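Local coordinates for protein GDSL-like Lipase (PDB 3P94) that is probably a serine hydrolase of the GDSL lipase family, perhaps acting as a lysophospholipase, at residues 30-35 and 186-191. Numbering follows the deposited sequence.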
ATOM      1  N   ASN A  30       2.705  -0.826  -3.605  1.00 16.42           N
ATOM      2  CA  ASN A  30       3.537  -1.773  -4.334  1.00 16.18           C
ATOM      3  C   ASN A  30       2.796  -2.322  -5.570  1.00 18.17           C
ATOM      4  O   ASN A  30       2.027  -1.586  -6.198  1.00 15.53           O
ATOM      5  CB  ASN A  30       3.951  -2.894  -3.377  1.00 19.98           C
ATOM      6  CG  ASN A  30       2.809  -3.542  -2.605  1.00 31.16           C
ATOM      7  OD1 ASN A  30       1.705  -3.807  -3.125  1.00 28.52           O
ATOM      8  ND2 ASN A  30       3.065  -3.832  -1.347  1.00 14.00           N
ATOM      9  N   SER A  31       3.037  -3.611  -5.909  1.00 14.74           N
ATOM     10  CA  SER A  31       2.440  -4.294  -7.063  0.50 15.04           C
ATOM     11  C   SER A  31       0.907  -4.413  -6.952  1.00 18.84           C
ATOM     12  O   SER A  31       0.218  -4.442  -7.976  1.00 19.38           O
ATOM     13  CB  SER A  31       3.065  -5.675  -7.252  0.50 20.03           C
ATOM     14  OG  SER A  31       3.234  -6.349  -6.014  0.50 30.17           O
ATOM     15  N   ILE A  32       0.372  -4.468  -5.729  1.00 16.18           N
ATOM     16  CA  ILE A  32      -1.089  -4.545  -5.534  1.00 16.91           C
ATOM     17  C   ILE A  32      -1.729  -3.210  -5.972  1.00 20.58           C
ATOM     18  O   ILE A  32      -2.733  -3.223  -6.681  1.00 22.07           O
ATOM     19  CB  ILE A  32      -1.471  -4.965  -4.094  1.00 19.53           C
ATOM     20  CG1 ILE A  32      -0.956  -6.412  -3.844  1.00 20.65           C
ATOM     21  CG2 ILE A  32      -2.985  -4.883  -3.887  1.00 20.02           C
ATOM     22  CD1 ILE A  32      -0.954  -6.867  -2.404  1.00 29.71           C
ATOM     23  N   THR A  33      -1.121  -2.077  -5.609  1.00 16.06           N
ATOM     24  CA  THR A  33      -1.613  -0.768  -6.037  1.00 14.94           C
ATOM     25  C   THR A  33      -1.314  -0.602  -7.545  1.00 16.86           C
ATOM     26  O   THR A  33      -2.175  -0.146  -8.290  1.00 15.66           O
ATOM     27  CB  THR A  33      -1.003   0.362  -5.169  1.00 17.23           C
ATOM     28  OG1 THR A  33      -1.315   0.116  -3.794  1.00 16.31           O
ATOM     29  CG2 THR A  33      -1.531   1.741  -5.551  1.00 13.50           C
ATOM     30  N   ASP A  34      -0.109  -1.007  -7.988  1.00 14.56           N
ATOM     31  CA  ASP A  34       0.302  -0.910  -9.408  1.00 14.72           C
ATOM     32  C   ASP A  34      -0.572  -1.796 -10.355  1.00 19.19           C
ATOM     33  O   ASP A  34      -0.737  -1.469 -11.529  1.00 18.71           O
ATOM     34  CB  ASP A  34       1.793  -1.262  -9.580  1.00 15.57           C
ATOM     35  CG  ASP A  34       2.496  -0.589 -10.754  1.00 22.39           C
ATOM     36  OD1 ASP A  34       1.837   0.185 -11.487  1.00 21.26           O
ATOM     37  OD2 ASP A  34       3.714  -0.793 -10.908  1.00 25.94           O
ATOM     38  N   GLY A  35      -1.147  -2.875  -9.829  1.00 17.83           N
ATOM     39  CA  GLY A  35      -1.993  -3.778 -10.602  1.00 17.38           C
ATOM     40  C   GLY A  35      -3.447  -3.356 -10.700  1.00 20.64           C
ATOM     41  O   GLY A  35      -4.230  -3.965 -11.437  1.00 20.35           O
ATOM     42  N   GLU A 186     -12.100  -9.311  -9.152  1.00 22.53           N
ATOM     43  CA  GLU A 186     -13.020  -9.677  -8.070  1.00 23.00           C
ATOM     44  C   GLU A 186     -12.475  -9.196  -6.717  1.00 24.26           C
ATOM     45  O   GLU A 186     -13.233  -8.657  -5.909  1.00 23.99           O
ATOM     46  CB  GLU A 186     -13.258 -11.196  -8.042  1.00 25.57           C
ATOM     47  CG  GLU A 186     -14.467 -11.610  -7.210  1.00 39.59           C
ATOM     48  CD  GLU A 186     -14.833 -13.084  -7.245  1.00 60.29           C
ATOM     49  OE1 GLU A 186     -14.649 -13.721  -8.306  1.00 65.08           O
ATOM     50  OE2 GLU A 186     -15.335 -13.594  -6.218  1.00 53.20           O
ATOM     51  N   GLY A 187     -11.172  -9.368  -6.507  1.00 17.41           N
ATOM     52  CA  GLY A 187     -10.512  -8.933  -5.288  1.00 15.71           C
ATOM     53  C   GLY A 187     -10.470  -7.428  -5.205  1.00 17.60           C
ATOM     54  O   GLY A 187     -10.778  -6.868  -4.157  1.00 18.71           O
ATOM     55  N   TYR A 188     -10.146  -6.754  -6.331  1.00 14.48           N
ATOM     56  CA  TYR A 188     -10.092  -5.285  -6.374  1.00 13.44           C
ATOM     57  C   TYR A 188     -11.450  -4.653  -6.090  1.00 17.67           C
ATOM     58  O   TYR A 188     -11.491  -3.572  -5.510  1.00 17.38           O
ATOM     59  CB  TYR A 188      -9.550  -4.781  -7.719  1.00 14.20           C
ATOM     60  CG  TYR A 188      -8.041  -4.837  -7.809  1.00 15.08           C
ATOM     61  CD1 TYR A 188      -7.242  -4.137  -6.907  1.00 15.67           C
ATOM     62  CD2 TYR A 188      -7.410  -5.618  -8.770  1.00 16.48           C
ATOM     63  CE1 TYR A 188      -5.852  -4.192  -6.976  1.00 12.84           C
ATOM     64  CE2 TYR A 188      -6.018  -5.678  -8.855  1.00 17.35           C
ATOM     65  CZ  TYR A 188      -5.245  -4.961  -7.956  1.00 21.27           C
ATOM     66  OH  TYR A 188      -3.875  -5.026  -8.036  1.00 20.45           O
ATOM     67  N   LYS A 189     -12.552  -5.319  -6.489  1.00 15.04           N
ATOM     68  CA  LYS A 189     -13.904  -4.814  -6.250  1.00 15.78           C
ATOM     69  C   LYS A 189     -14.255  -4.887  -4.755  1.00 19.90           C
ATOM     70  O   LYS A 189     -14.909  -3.968  -4.245  1.00 20.47           O
ATOM     71  CB  LYS A 189     -14.936  -5.546  -7.130  1.00 19.01           C
ATOM     72  CG  LYS A 189     -14.871  -5.134  -8.616  1.00 26.20           C
ATOM     73  CD  LYS A 189     -15.499  -3.749  -8.868  1.00 36.30           C
ATOM     74  CE  LYS A 189     -14.980  -3.059 -10.104  1.00 43.82           C
ATOM     75  NZ  LYS A 189     -15.509  -1.673 -10.199  1.00 47.42           N
ATOM     76  N   ILE A 190     -13.775  -5.936  -4.038  1.00 16.71           N
ATOM     77  CA  ILE A 190     -13.957  -6.040  -2.573  1.00 16.49           C
ATOM     78  C   ILE A 190     -13.208  -4.862  -1.929  1.00 18.00           C
ATOM     79  O   ILE A 190     -13.758  -4.137  -1.102  1.00 17.76           O
ATOM     80  CB  ILE A 190     -13.469  -7.420  -2.006  1.00 20.20           C
ATOM     81  CG1 ILE A 190     -14.429  -8.559  -2.410  1.00 22.29           C
ATOM     82  CG2 ILE A 190     -13.272  -7.377  -0.461  1.00 19.13           C
ATOM     83  CD1 ILE A 190     -13.900  -9.935  -2.188  1.00 32.07           C
HETATM   84  N   MSE A 191     -11.959  -4.667  -2.349  1.00 12.88           N
HETATM   85  CA  MSE A 191     -11.099  -3.595  -1.854  1.00 10.50           C
HETATM   86  C   MSE A 191     -11.688  -2.210  -2.113  1.00 18.65           C
HETATM   87  O   MSE A 191     -11.691  -1.378  -1.200  1.00 19.43           O
HETATM   88  CB  MSE A 191      -9.712  -3.696  -2.486  1.00 10.75           C
HETATM   89  CG  MSE A 191      -8.919  -4.898  -1.994  1.00 13.79           C
HETATM   90 SE   MSE A 191      -7.387  -5.184  -3.132  0.75 16.26          SE
HETATM   91  CE  MSE A 191      -6.341  -3.681  -2.657  1.00 12.22           C
TER
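The Tyr188 ring meets helix 31-34 at its hydroxyl end, with the Ile32 carbonyl oxygen at the ring edge and in the ring plane, while Gly35 O lies obliquely, 3.6 Å from Tyr188 CE2. Another ring, that of Trp36, stacks with Tyr188. The polar link is a single hydrogen bond, Tyr188 OH to Ile32 O, short at 2.5 Å. Its C=O...donor angle of 133° and its position in the carbonyl plane put the hydroxyl on a lone pair of the oxygen. Tyr188 CG sits anti to its own carbonyl carbon (chi1 -80°), which carries the phenol from its helix across to helix 31-34. Gly35 comes close too, its C 3.2 Å from Tyr188 OH. Alongside, Ile32 CG2 lies 4.3 Å from Tyr188 CE1 and 3.8 Å from the terminal CE of selenomethionine Met191, whose chain bends at chi3 and crosses the isoleucine at about a right angle. A phenylalanine in place of Tyr188 would probably leave Ile32 O without its phenol donor.

Helix 31-34 is N-capped by Asn30, whose OD1 accepts from Ile32 N at 3.0 Å, with an N-H...acceptor angle of 157°. Ser31, between Asn30 and Ile32 in the chain, has two conformers; in one of them its OG is hydrogen-bonded to His182 NE2, consistent with the nucleophile of a Ser-His-Asp triad completed by Asp179, and Ile32 packs on the same His182 and on Pro183. The contact thus joins the short helix that follows strand 23-29 of the parallel, flavodoxin-like sheet to the C-terminal helix 185-202, with helix 36-39 touching Tyr188 and Met191, and helix 161-165 packing against Met191.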